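Local coordinates for protein tRNA delta(2)-isopentenylpyrophosphate transferase (Bacillus halodurans C-125, PDB 2QGN) that probably transfers a dimethylallyl group from dimethylallyl diphosphate onto the adenine at position 37 of tRNAs that read codons beginning with uridine, at residues L5-G10 with Y190-I195; T12-T17 with I195-E200; T17-M22 with V292-K297; V203-I208 with Y270-L275. All coordinates share one frame; numbering follows the deposited sequence.

Contact 1 of 4, residues L5-G10 with Y190-I195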
loop_
_atom_site.group_PDB
_atom_site.type_symbol
_atom_site.label_atom_id
_atom_site.label_comp_id
_atom_site.label_asym_id
_atom_site.label_seq_id
_atom_site.Cartn_x
_atom_site.Cartn_y
_atom_site.Cartn_z
ATOM N N LEU A 5 -5.696 1.598 16.689
ATOM C CA LEU A 5 -5.083 1.467 15.374
ATOM C C LEU A 5 -6.148 1.475 14.277
ATOM O O LEU A 5 -7.233 0.906 14.442
ATOM C CB LEU A 5 -4.293 0.158 15.292
ATOM C CG LEU A 5 -3.788 -0.203 13.895
ATOM C CD1 LEU A 5 -2.965 0.950 13.344
ATOM C CD2 LEU A 5 -2.955 -1.475 13.958
ATOM N N VAL A 6 -5.829 2.124 13.160
ATOM C CA VAL A 6 -6.720 2.205 12.000
ATOM C C VAL A 6 -5.962 1.563 10.843
ATOM O O VAL A 6 -4.751 1.746 10.710
ATOM C CB VAL A 6 -7.057 3.681 11.635
ATOM C CG1 VAL A 6 -7.907 3.739 10.371
ATOM C CG2 VAL A 6 -7.788 4.345 12.788
ATOM N N ALA A 7 -6.669 0.804 10.018
ATOM C CA ALA A 7 -6.054 0.135 8.881
ATOM C C ALA A 7 -6.850 0.468 7.637
ATOM O O ALA A 7 -8.080 0.409 7.640
ATOM C CB ALA A 7 -6.044 -1.366 9.103
ATOM N N ILE A 8 -6.144 0.815 6.573
ATOM C CA ILE A 8 -6.792 1.164 5.326
ATOM C C ILE A 8 -6.328 0.207 4.268
ATOM O O ILE A 8 -5.178 0.262 3.857
ATOM C CB ILE A 8 -6.414 2.560 4.914
ATOM C CG1 ILE A 8 -6.738 3.523 6.061
ATOM C CG2 ILE A 8 -7.145 2.932 3.626
ATOM C CD1 ILE A 8 -6.248 4.921 5.816
ATOM N N VAL A 9 -7.214 -0.675 3.826
ATOM C CA VAL A 9 -6.833 -1.672 2.825
ATOM C C VAL A 9 -7.596 -1.514 1.525
ATOM O O VAL A 9 -8.608 -0.829 1.469
ATOM C CB VAL A 9 -7.062 -3.092 3.373
ATOM C CG1 VAL A 9 -6.135 -3.343 4.558
ATOM C CG2 VAL A 9 -8.509 -3.246 3.832
ATOM N N GLY A 10 -7.097 -2.158 0.483
ATOM C CA GLY A 10 -7.753 -2.077 -0.800
ATOM C C GLY A 10 -6.761 -2.192 -1.934
ATOM O O GLY A 10 -5.566 -1.999 -1.725
ATOM N N TYR A 190 -5.351 -5.293 19.166
ATOM C CA TYR A 190 -5.503 -3.849 19.015
ATOM C C TYR A 190 -6.984 -3.499 18.908
ATOM O O TYR A 190 -7.836 -4.377 18.784
ATOM C CB TYR A 190 -4.816 -3.347 17.735
ATOM C CG TYR A 190 -3.317 -3.562 17.657
ATOM C CD1 TYR A 190 -2.784 -4.731 17.114
ATOM C CD2 TYR A 190 -2.429 -2.597 18.130
ATOM C CE1 TYR A 190 -1.403 -4.931 17.048
ATOM C CE2 TYR A 190 -1.045 -2.791 18.070
ATOM C CZ TYR A 190 -0.547 -3.959 17.528
ATOM O OH TYR A 190 0.803 -4.170 17.486
ATOM N N ASN A 191 -7.274 -2.202 18.982
ATOM C CA ASN A 191 -8.623 -1.667 18.830
ATOM C C ASN A 191 -8.492 -1.135 17.412
ATOM O O ASN A 191 -8.192 0.040 17.187
ATOM C CB ASN A 191 -8.871 -0.528 19.828
ATOM C CG ASN A 191 -10.271 0.068 19.717
ATOM O OD1 ASN A 191 -11.211 -0.601 19.301
ATOM N ND2 ASN A 191 -10.413 1.329 20.116
ATOM N N LEU A 192 -8.668 -2.047 16.466
ATOM C CA LEU A 192 -8.521 -1.757 15.050
ATOM C C LEU A 192 -9.788 -1.306 14.363
ATOM O O LEU A 192 -10.882 -1.743 14.698
ATOM C CB LEU A 192 -8.005 -3.000 14.325
ATOM C CG LEU A 192 -6.856 -2.831 13.332
ATOM C CD1 LEU A 192 -6.783 -4.091 12.473
ATOM C CD2 LEU A 192 -7.065 -1.604 12.446
ATOM N N VAL A 193 -9.626 -0.436 13.380
ATOM C CA VAL A 193 -10.756 0.029 12.605
ATOM C C VAL A 193 -10.447 -0.192 11.127
ATOM O O VAL A 193 -10.130 0.753 10.411
ATOM C CB VAL A 193 -11.019 1.519 12.822
ATOM C CG1 VAL A 193 -12.234 1.929 12.016
ATOM C CG2 VAL A 193 -11.230 1.815 14.306
HETATM N N MSE A 194 -10.538 -1.441 10.679
HETATM C CA MSE A 194 -10.255 -1.797 9.289
HETATM C C MSE A 194 -11.248 -1.247 8.273
HETATM O O MSE A 194 -12.432 -1.599 8.284
HETATM C CB MSE A 194 -10.220 -3.314 9.125
HETATM C CG MSE A 194 -8.984 -4.011 9.650
HETATM SE SE MSE A 194 -8.223 -5.157 8.267
HETATM C CE MSE A 194 -6.366 -4.696 8.484
ATOM N N ILE A 195 -10.765 -0.398 7.380
ATOM C CA ILE A 195 -11.628 0.148 6.353
ATOM C C ILE A 195 -11.106 -0.274 4.984
ATOM O O ILE A 195 -9.895 -0.318 4.741
ATOM C CB ILE A 195 -11.694 1.674 6.450
ATOM C CG1 ILE A 195 -10.306 2.269 6.287
ATOM C CG2 ILE A 195 -12.237 2.074 7.821
ATOM C CD1 ILE A 195 -10.237 3.693 6.702
#
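The central parallel beta-sheet of this P-loop NTPase-type fold joins Leu5 to Val9, the strand leading into the nucleotide-binding loop, with Asn191 to Ile195 of strand 191-198. Local strand axes diverge by only 18°. The backbone ladder is well formed near Gly10, where Ile195 N gives a nearly straight bond to Ala7 O (2.8 Å) and Val9 N returns one to Ile195 O (2.9 Å). Leu5, Ala7, Leu192 and selenomethionine Met194 share one face, where helix 102-109 packs on Leu192 and Met194. Leu192 lies alongside Leu5 and turns CD2 across the neighbouring strand, 3.8 Å from Leu5 CG and 3.5 Å from Ala7 CB. The small Ala7 suits this place because its methyl also receives Met194 CE at 3.4 Å. An alanine in place of Leu192 would probably open a gap between Leu5 and Ala7 and leave Met194 CE less confined. Val6, Ile8 and Ile195, branched at CB as suits a strand, occupy the other face, with Ile305 of helix 294-312 against Val6 and Ile195. Ile195 holds CG1 between its backbone N and carbonyl carbon (chi1 60°), a turn that carries CD1 to 3.6 Å from Ile8 CG1.

Contact 2 of 4, residues T12-T17 with I195-E200. With SO4 (sulfate ion), chain B.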
loop_
_atom_site.group_PDB
_atom_site.type_symbol
_atom_site.label_atom_id
_atom_site.label_comp_id
_atom_site.label_asym_id
_atom_site.label_seq_id
_atom_site.Cartn_x
_atom_site.Cartn_y
_atom_site.Cartn_z
ATOM N N THR A 12 -4.706 -1.372 -5.584
ATOM C CA THR A 12 -3.972 -0.186 -5.995
ATOM C C THR A 12 -4.851 0.753 -6.818
ATOM O O THR A 12 -5.817 0.316 -7.448
ATOM C CB THR A 12 -2.714 -0.567 -6.834
ATOM O OG1 THR A 12 -3.121 -1.240 -8.035
ATOM C CG2 THR A 12 -1.794 -1.479 -6.034
ATOM N N ALA A 13 -4.512 2.043 -6.788
ATOM C CA ALA A 13 -5.224 3.088 -7.532
ATOM C C ALA A 13 -6.628 3.385 -7.024
ATOM O O ALA A 13 -7.425 4.001 -7.738
ATOM C CB ALA A 13 -5.280 2.726 -9.025
ATOM N N VAL A 14 -6.950 2.946 -5.810
ATOM C CA VAL A 14 -8.290 3.209 -5.282
ATOM C C VAL A 14 -8.351 4.491 -4.456
ATOM O O VAL A 14 -9.430 4.982 -4.156
ATOM C CB VAL A 14 -8.808 2.023 -4.430
ATOM C CG1 VAL A 14 -8.636 0.745 -5.207
ATOM C CG2 VAL A 14 -8.078 1.950 -3.090
ATOM N N GLY A 15 -7.190 5.031 -4.096
ATOM C CA GLY A 15 -7.162 6.257 -3.319
ATOM C C GLY A 15 -6.743 6.060 -1.876
ATOM O O GLY A 15 -7.005 6.903 -1.016
ATOM N N LYS A 16 -6.096 4.937 -1.604
ATOM C CA LYS A 16 -5.641 4.650 -0.256
ATOM C C LYS A 16 -4.798 5.800 0.284
ATOM O O LYS A 16 -5.118 6.362 1.321
ATOM C CB LYS A 16 -4.868 3.327 -0.239
ATOM C CG LYS A 16 -5.720 2.146 0.260
ATOM C CD LYS A 16 -5.472 0.803 -0.469
ATOM C CE LYS A 16 -4.005 0.359 -0.433
ATOM N NZ LYS A 16 -3.130 1.259 -1.234
ATOM N N THR A 17 -3.746 6.177 -0.434
ATOM C CA THR A 17 -2.881 7.271 0.016
ATOM C C THR A 17 -3.597 8.593 0.219
ATOM O O THR A 17 -3.429 9.244 1.254
ATOM C CB THR A 17 -1.743 7.554 -0.962
ATOM O OG1 THR A 17 -0.925 6.385 -1.110
ATOM C CG2 THR A 17 -0.904 8.696 -0.444
ATOM N N ILE A 195 -10.765 -0.398 7.380
ATOM C CA ILE A 195 -11.628 0.148 6.353
ATOM C C ILE A 195 -11.106 -0.274 4.984
ATOM O O ILE A 195 -9.895 -0.318 4.741
ATOM C CB ILE A 195 -11.694 1.674 6.450
ATOM C CG1 ILE A 195 -10.306 2.269 6.287
ATOM C CG2 ILE A 195 -12.237 2.074 7.821
ATOM C CD1 ILE A 195 -10.237 3.693 6.702
ATOM N N GLY A 196 -12.029 -0.591 4.095
ATOM C CA GLY A 196 -11.647 -1.010 2.768
ATOM C C GLY A 196 -12.129 -0.027 1.741
ATOM O O GLY A 196 -13.242 0.506 1.839
ATOM N N LEU A 197 -11.285 0.214 0.749
ATOM C CA LEU A 197 -11.625 1.143 -0.315
ATOM C C LEU A 197 -11.854 0.391 -1.615
ATOM O O LEU A 197 -10.934 -0.223 -2.142
ATOM C CB LEU A 197 -10.499 2.164 -0.481
ATOM C CG LEU A 197 -10.191 2.979 0.784
ATOM C CD1 LEU A 197 -9.261 4.148 0.418
ATOM C CD2 LEU A 197 -11.484 3.505 1.395
ATOM N N THR A 198 -13.084 0.419 -2.112
ATOM C CA THR A 198 -13.415 -0.248 -3.369
ATOM C C THR A 198 -13.829 0.747 -4.423
ATOM O O THR A 198 -14.027 1.930 -4.145
ATOM C CB THR A 198 -14.590 -1.235 -3.263
ATOM O OG1 THR A 198 -15.640 -0.644 -2.487
ATOM C CG2 THR A 198 -14.143 -2.536 -2.685
HETATM N N MSE A 199 -14.008 0.223 -5.631
HETATM C CA MSE A 199 -14.374 1.028 -6.780
HETATM C C MSE A 199 -14.955 0.102 -7.847
HETATM O O MSE A 199 -14.716 -1.104 -7.825
HETATM C CB MSE A 199 -13.105 1.715 -7.280
HETATM C CG MSE A 199 -13.259 2.703 -8.409
HETATM SE SE MSE A 199 -11.542 3.591 -8.724
HETATM C CE MSE A 199 -11.650 4.990 -7.379
ATOM N N GLU A 200 -15.727 0.664 -8.770
ATOM C CA GLU A 200 -16.328 -0.123 -9.844
ATOM C C GLU A 200 -15.290 -0.779 -10.751
ATOM O O GLU A 200 -14.486 -0.089 -11.382
ATOM C CB GLU A 200 -17.240 0.758 -10.680
ATOM C CG GLU A 200 -18.636 0.829 -10.140
ATOM C CD GLU A 200 -19.341 2.087 -10.568
ATOM O OE1 GLU A 200 -19.345 2.387 -11.791
ATOM O OE2 GLU A 200 -19.897 2.772 -9.677
HETATM S S SO4 B . -3.633 4.103 -3.913
HETATM O O1 SO4 B . -4.843 3.324 -3.591
HETATM O O2 SO4 B . -2.966 4.505 -2.656
HETATM O O3 SO4 B . -4.011 5.312 -4.678
HETATM O O4 SO4 B . -2.711 3.271 -4.716
#
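Val14 sets CG1 anti to its carbonyl carbon (chi1 -50°), which leaves CG2 facing strand 191-198, where it meets Leu197 CB at 3.6 Å. Leu197 likewise holds CG anti to its carbonyl carbon and sends CD1 against the start of helix 16-27, 3.7 Å from Lys16 CA. These apolar side chains, both buried, seat the P-loop (Walker A motif), predicted to bind ATP and, by similarity, part of the substrate site, on the neighbouring strand of the sheet. The loop wraps a sulfate, probably from the crystallisation liquor, in a manner consistent with a nucleotide phosphate site. Backbone amides do most of the gripping. Lys16 N reaches sulfate O1 at 2.8 Å, and Gly15 N bonds to the same oxygen. Ala13 N binds sulfate O4 at 3.0 Å. Thr17 N meets sulfate O2 almost in line, with an N-H...O angle of 166°, and Thr17 OG1 adds a bond to O2. Glycine is called for at Gly15, since a CB at its positive phi of 108° would strike the carbonyl oxygen of Val14. The Lys16 chain curls back beside the anion, putting NZ 3.5 Å from sulfate O2, where its charge would favour a bound phosphate. An alanine replacing Lys16 would probably leave the anion without that nearby positive charge and remove the CG methylene that lies against Leu197 CD1. Farther along, selenomethionine Met199 bends at its last torsion, bringing CE to 3.9 Å from Val14 O.

Contact 3 of 4, residues T17-M22 with V292-K297. With SO4 (sulfate ion), chain B.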
loop_
_atom_site.group_PDB
_atom_site.type_symbol
_atom_site.label_atom_id
_atom_site.label_comp_id
_atom_site.label_asym_id
_atom_site.label_seq_id
_atom_site.Cartn_x
_atom_site.Cartn_y
_atom_site.Cartn_z
ATOM N N THR A 17 -3.746 6.177 -0.434
ATOM C CA THR A 17 -2.881 7.271 0.016
ATOM C C THR A 17 -3.597 8.593 0.219
ATOM O O THR A 17 -3.429 9.244 1.254
ATOM C CB THR A 17 -1.743 7.554 -0.962
ATOM O OG1 THR A 17 -0.925 6.385 -1.110
ATOM C CG2 THR A 17 -0.904 8.696 -0.444
ATOM N N LYS A 18 -4.369 9.014 -0.778
ATOM C CA LYS A 18 -5.082 10.283 -0.670
ATOM C C LYS A 18 -5.982 10.290 0.566
ATOM O O LYS A 18 -5.850 11.165 1.421
ATOM C CB LYS A 18 -5.933 10.555 -1.917
ATOM C CG LYS A 18 -6.691 11.900 -1.863
ATOM C CD LYS A 18 -7.586 12.123 -3.082
ATOM C CE LYS A 18 -8.261 13.514 -3.083
ATOM N NZ LYS A 18 -7.303 14.675 -3.279
ATOM N N THR A 19 -6.882 9.309 0.648
ATOM C CA THR A 19 -7.812 9.198 1.767
ATOM C C THR A 19 -7.022 9.102 3.063
ATOM O O THR A 19 -7.401 9.645 4.100
ATOM C CB THR A 19 -8.718 7.951 1.625
ATOM O OG1 THR A 19 -7.912 6.778 1.552
ATOM C CG2 THR A 19 -9.530 8.024 0.367
ATOM N N SER A 20 -5.890 8.429 2.968
ATOM C CA SER A 20 -5.004 8.217 4.090
ATOM C C SER A 20 -4.489 9.501 4.724
ATOM O O SER A 20 -4.667 9.717 5.926
ATOM C CB SER A 20 -3.812 7.375 3.645
ATOM O OG SER A 20 -3.089 6.941 4.757
ATOM N N VAL A 21 -3.846 10.352 3.926
ATOM C CA VAL A 21 -3.284 11.581 4.467
ATOM C C VAL A 21 -4.349 12.547 4.959
ATOM O O VAL A 21 -4.127 13.266 5.930
ATOM C CB VAL A 21 -2.340 12.262 3.454
ATOM C CG1 VAL A 21 -1.336 11.228 2.937
ATOM C CG2 VAL A 21 -3.108 12.887 2.324
HETATM N N MSE A 22 -5.520 12.536 4.326
HETATM C CA MSE A 22 -6.591 13.413 4.767
HETATM C C MSE A 22 -7.095 12.987 6.143
HETATM O O MSE A 22 -7.343 13.831 7.009
HETATM C CB MSE A 22 -7.753 13.406 3.774
HETATM C CG MSE A 22 -7.489 14.180 2.502
HETATM SE SE MSE A 22 -8.948 13.964 1.244
HETATM C CE MSE A 22 -9.966 15.547 1.725
ATOM N N VAL A 292 -16.063 9.910 -6.660
ATOM C CA VAL A 292 -16.716 10.580 -5.555
ATOM C C VAL A 292 -15.962 11.818 -5.105
ATOM O O VAL A 292 -14.787 11.978 -5.411
ATOM C CB VAL A 292 -16.893 9.624 -4.368
ATOM C CG1 VAL A 292 -15.548 9.337 -3.721
ATOM C CG2 VAL A 292 -17.880 10.220 -3.382
ATOM N N ASP A 293 -16.643 12.706 -4.395
ATOM C CA ASP A 293 -15.996 13.917 -3.913
ATOM C C ASP A 293 -15.301 13.637 -2.591
ATOM O O ASP A 293 -15.966 13.418 -1.578
ATOM C CB ASP A 293 -17.014 15.037 -3.700
ATOM C CG ASP A 293 -16.396 16.257 -3.043
ATOM O OD1 ASP A 293 -17.143 17.151 -2.592
ATOM O OD2 ASP A 293 -15.150 16.312 -2.985
ATOM N N PHE A 294 -13.975 13.665 -2.585
ATOM C CA PHE A 294 -13.250 13.394 -1.350
ATOM C C PHE A 294 -13.627 14.354 -0.238
ATOM O O PHE A 294 -13.467 14.031 0.936
ATOM C CB PHE A 294 -11.733 13.388 -1.587
ATOM C CG PHE A 294 -11.219 12.071 -2.114
ATOM C CD1 PHE A 294 -11.611 11.610 -3.363
ATOM C CD2 PHE A 294 -10.382 11.268 -1.344
ATOM C CE1 PHE A 294 -11.181 10.367 -3.836
ATOM C CE2 PHE A 294 -9.952 10.032 -1.813
ATOM C CZ PHE A 294 -10.352 9.580 -3.058
ATOM N N ASP A 295 -14.160 15.517 -0.606
ATOM C CA ASP A 295 -14.573 16.504 0.383
ATOM C C ASP A 295 -15.865 16.063 1.067
ATOM O O ASP A 295 -16.290 16.654 2.055
ATOM C CB ASP A 295 -14.751 17.872 -0.283
ATOM C CG ASP A 295 -13.453 18.641 -0.370
ATOM O OD1 ASP A 295 -13.425 19.698 -1.033
ATOM O OD2 ASP A 295 -12.460 18.185 0.240
ATOM N N LYS A 296 -16.475 15.009 0.533
ATOM C CA LYS A 296 -17.710 14.462 1.080
ATOM C C LYS A 296 -17.410 13.150 1.796
ATOM O O LYS A 296 -17.644 13.010 3.000
ATOM C CB LYS A 296 -18.715 14.180 -0.036
ATOM C CG LYS A 296 -19.907 15.108 -0.091
ATOM C CD LYS A 296 -19.523 16.511 -0.524
ATOM C CE LYS A 296 -20.777 17.352 -0.780
ATOM N NZ LYS A 296 -21.667 17.409 0.417
ATOM N N LYS A 297 -16.892 12.190 1.038
ATOM C CA LYS A 297 -16.567 10.879 1.589
ATOM C C LYS A 297 -15.719 10.961 2.833
ATOM O O LYS A 297 -15.969 10.253 3.803
ATOM C CB LYS A 297 -15.858 10.006 0.549
ATOM C CG LYS A 297 -16.804 9.191 -0.311
ATOM C CD LYS A 297 -17.633 8.212 0.524
ATOM C CE LYS A 297 -18.436 7.277 -0.372
ATOM N NZ LYS A 297 -19.177 6.223 0.377
HETATM S S SO4 B . -3.633 4.103 -3.913
HETATM O O1 SO4 B . -4.843 3.324 -3.591
HETATM O O2 SO4 B . -2.966 4.505 -2.656
HETATM O O3 SO4 B . -4.011 5.312 -4.678
HETATM O O4 SO4 B . -2.711 3.271 -4.716
#
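Lys18 lays its aliphatic chain over one face of the Phe294 ring, and this is the tightly packed part of the contact. Lys18 CD sits 3.5 Å from the ring centroid, only 17° off the normal, a CH-pi contact, while Lys18 CE comes within 3.4 Å of Phe294 CG. The chain reaches there because Lys18 is extended as far as CE. It then bends at chi4 (68°), and NZ ends 5.2 Å from the ring centroid, too far for more than a weak cation-pi attraction. Selenomethionine Met22 takes the edge of the same ring, SE standing 4.0 Å from Phe294 CD2 in a Met-aromatic contact. The contact thus joins the helix that follows the P-loop, 16-27, to the start of the C-terminal helix 294-312. A flat phenylalanine suits this junction, offering a face to one side chain and an edge to another, while Met289 packs on it from a loop. Asp293 caps the helix, its OD2 accepting from Asp295 N at 2.7 Å. Toward solvent the contact loosens: Lys18 and Asp295 are both exposed residues, and Asp295 meets Met22 only through OD2, 3.9 Å from Met22 CE.

Contact 4 of 4, residues V203-I208 with Y270-L275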
loop_
_atom_site.group_PDB
_atom_site.type_symbol
_atom_site.label_atom_id
_atom_site.label_comp_id
_atom_site.label_asym_id
_atom_site.label_seq_id
_atom_site.Cartn_x
_atom_site.Cartn_y
_atom_site.Cartn_z
ATOM N N VAL A 203 -13.762 1.241 -13.773
ATOM C CA VAL A 203 -13.001 2.422 -13.403
ATOM C C VAL A 203 -11.668 2.032 -12.779
ATOM O O VAL A 203 -10.655 2.686 -13.022
ATOM C CB VAL A 203 -13.785 3.319 -12.408
ATOM C CG1 VAL A 203 -12.984 4.569 -12.094
ATOM C CG2 VAL A 203 -15.146 3.687 -12.995
ATOM N N LEU A 204 -11.666 0.970 -11.977
ATOM C CA LEU A 204 -10.430 0.529 -11.341
ATOM C C LEU A 204 -9.392 0.088 -12.372
ATOM O O LEU A 204 -8.228 0.484 -12.300
ATOM C CB LEU A 204 -10.699 -0.626 -10.377
ATOM C CG LEU A 204 -9.449 -1.121 -9.637
ATOM C CD1 LEU A 204 -8.844 0.018 -8.837
ATOM C CD2 LEU A 204 -9.812 -2.280 -8.724
ATOM N N TYR A 205 -9.822 -0.736 -13.325
ATOM C CA TYR A 205 -8.920 -1.227 -14.356
ATOM C C TYR A 205 -8.441 -0.083 -15.240
ATOM O O TYR A 205 -7.257 0.012 -15.585
ATOM C CB TYR A 205 -9.605 -2.304 -15.207
ATOM C CG TYR A 205 -9.827 -3.604 -14.473
ATOM C CD1 TYR A 205 -9.245 -3.825 -13.235
ATOM C CD2 TYR A 205 -10.605 -4.621 -15.023
ATOM C CE1 TYR A 205 -9.425 -5.016 -12.556
ATOM C CE2 TYR A 205 -10.794 -5.830 -14.349
ATOM C CZ TYR A 205 -10.194 -6.020 -13.107
ATOM O OH TYR A 205 -10.350 -7.204 -12.405
ATOM N N ASP A 206 -9.363 0.801 -15.588
ATOM C CA ASP A 206 -9.030 1.936 -16.429
ATOM C C ASP A 206 -7.983 2.823 -15.756
ATOM O O ASP A 206 -7.063 3.305 -16.413
ATOM C CB ASP A 206 -10.306 2.727 -16.730
ATOM C CG ASP A 206 -10.098 3.803 -17.761
ATOM O OD1 ASP A 206 -11.096 4.170 -18.420
ATOM O OD2 ASP A 206 -8.955 4.288 -17.909
ATOM N N ARG A 207 -8.111 3.035 -14.451
ATOM C CA ARG A 207 -7.155 3.876 -13.742
ATOM C C ARG A 207 -5.802 3.186 -13.655
ATOM O O ARG A 207 -4.768 3.837 -13.735
ATOM C CB ARG A 207 -7.687 4.216 -12.349
ATOM C CG ARG A 207 -8.764 5.288 -12.365
ATOM C CD ARG A 207 -9.585 5.294 -11.088
ATOM N NE ARG A 207 -8.823 5.581 -9.868
ATOM C CZ ARG A 207 -8.524 6.801 -9.429
ATOM N NH1 ARG A 207 -8.909 7.874 -10.108
ATOM N NH2 ARG A 207 -7.875 6.949 -8.288
ATOM N N ILE A 208 -5.826 1.864 -13.507
ATOM C CA ILE A 208 -4.617 1.052 -13.427
ATOM C C ILE A 208 -3.865 1.084 -14.761
ATOM O O ILE A 208 -2.636 1.197 -14.796
ATOM C CB ILE A 208 -4.973 -0.409 -13.062
ATOM C CG1 ILE A 208 -5.240 -0.507 -11.562
ATOM C CG2 ILE A 208 -3.868 -1.359 -13.489
ATOM C CD1 ILE A 208 -5.517 -1.910 -11.086
ATOM N N TYR A 270 -3.811 -8.519 -10.229
ATOM C CA TYR A 270 -3.437 -8.420 -8.835
ATOM C C TYR A 270 -4.482 -7.639 -8.052
ATOM O O TYR A 270 -4.980 -8.109 -7.030
ATOM C CB TYR A 270 -2.077 -7.761 -8.700
ATOM C CG TYR A 270 -1.570 -7.707 -7.283
ATOM C CD1 TYR A 270 -1.456 -6.497 -6.616
ATOM C CD2 TYR A 270 -1.155 -8.864 -6.626
ATOM C CE1 TYR A 270 -0.932 -6.428 -5.333
ATOM C CE2 TYR A 270 -0.628 -8.811 -5.337
ATOM C CZ TYR A 270 -0.515 -7.585 -4.699
ATOM O OH TYR A 270 0.046 -7.509 -3.445
ATOM N N ALA A 271 -4.820 -6.448 -8.532
ATOM C CA ALA A 271 -5.813 -5.633 -7.853
ATOM C C ALA A 271 -6.995 -6.527 -7.508
ATOM O O ALA A 271 -7.453 -6.562 -6.367
ATOM C CB ALA A 271 -6.253 -4.488 -8.752
ATOM N N LYS A 272 -7.464 -7.272 -8.501
ATOM C CA LYS A 272 -8.586 -8.176 -8.314
ATOM C C LYS A 272 -8.345 -9.146 -7.160
ATOM O O LYS A 272 -9.135 -9.213 -6.214
ATOM C CB LYS A 272 -8.835 -8.949 -9.604
ATOM C CG LYS A 272 -9.864 -10.036 -9.479
ATOM C CD LYS A 272 -10.105 -10.690 -10.824
ATOM C CE LYS A 272 -11.137 -11.786 -10.704
ATOM N NZ LYS A 272 -11.448 -12.364 -12.027
ATOM N N ARG A 273 -7.243 -9.889 -7.235
ATOM C CA ARG A 273 -6.897 -10.858 -6.195
ATOM C C ARG A 273 -6.925 -10.246 -4.794
ATOM O O ARG A 273 -7.401 -10.868 -3.841
ATOM C CB ARG A 273 -5.506 -11.446 -6.457
ATOM C CG ARG A 273 -5.431 -12.417 -7.626
ATOM C CD ARG A 273 -3.999 -12.919 -7.824
ATOM N NE ARG A 273 -3.214 -12.073 -8.726
ATOM C CZ ARG A 273 -1.930 -11.770 -8.548
ATOM N NH1 ARG A 273 -1.299 -10.997 -9.430
ATOM N NH2 ARG A 273 -1.279 -12.216 -7.477
ATOM N N GLN A 274 -6.411 -9.030 -4.663
ATOM C CA GLN A 274 -6.396 -8.380 -3.360
ATOM C C GLN A 274 -7.793 -7.939 -2.938
ATOM O O GLN A 274 -8.163 -8.076 -1.777
ATOM C CB GLN A 274 -5.438 -7.184 -3.364
ATOM C CG GLN A 274 -3.982 -7.535 -3.049
ATOM C CD GLN A 274 -3.753 -7.878 -1.568
ATOM O OE1 GLN A 274 -3.499 -9.047 -1.190
ATOM N NE2 GLN A 274 -3.846 -6.855 -0.719
ATOM N N LEU A 275 -8.571 -7.416 -3.879
ATOM C CA LEU A 275 -9.927 -6.967 -3.576
ATOM C C LEU A 275 -10.802 -8.132 -3.086
ATOM O O LEU A 275 -11.659 -7.956 -2.224
ATOM C CB LEU A 275 -10.557 -6.335 -4.819
ATOM C CG LEU A 275 -11.414 -5.084 -4.636
ATOM C CD1 LEU A 275 -11.943 -4.652 -5.999
ATOM C CD2 LEU A 275 -12.557 -5.361 -3.678
#
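Ile208 and Leu204, one helical turn apart, both reach the methyl of Ala271. Ile208 keeps its CG1 arm extended, which delivers CD1 to 3.6 Å from Ala271 CB. Leu204 holds CG anti to the backbone N (chi1 -178°) and leans CD2 toward two partners, 4.2 Å from Ala271 CB and equally 4.2 Å from Leu275 CD1. Leu204 and Leu275 lie side by side with opposite senses, touching through these two methyls. The alanine is well suited here, since a methyl leaves room for both larger residues from the facing helix. Helices 201-218 and 256-280 are joined in this way, their local axes 11.3 Å apart at closest approach and inclined at 138°, on the side of the fold where Leu204 also touches Val14 of the P-loop. Residues 272-279 of the second helix probably contact substrate tRNA, as in related enzymes. At the outer margin Tyr205, its CG anti to the carbonyl carbon (chi1 -70°), stretches its hydroxyl across to Lys272. A tyrosine suits this margin, the length of its ring letting OH reach the methylenes of the lysine. Lys272 is fully extended, and the long straight chain carries NZ away from the first helix. Tyr205 OH rests 3.6 Å from Lys272 CB and 3.8 Å from Lys272 CD.

In the fold
Contact 1 pairs the neighbouring strands 4-9 and 191-198 of the parallel sheet, and contact 2, centred about 14 Å away, continues along the second strand through the shared Ile195 to hold the P-loop. Contact 3, about 10 Å from contact 2 between centres, shares Thr17 with it and ties helix 16-27 to the C-terminal helix. Contact 4 lies about 9 Å from contact 2, and Arg207 of its first helix bonds to Ala13 O of the loop. Along the chain, contacts 1, 2 and 3 cross one another; contacts 1 and 2 close before contact 4 opens, which is nested inside contact 3. The anion-binding loop is thereby braced by strand and helices from distant parts of the sequence.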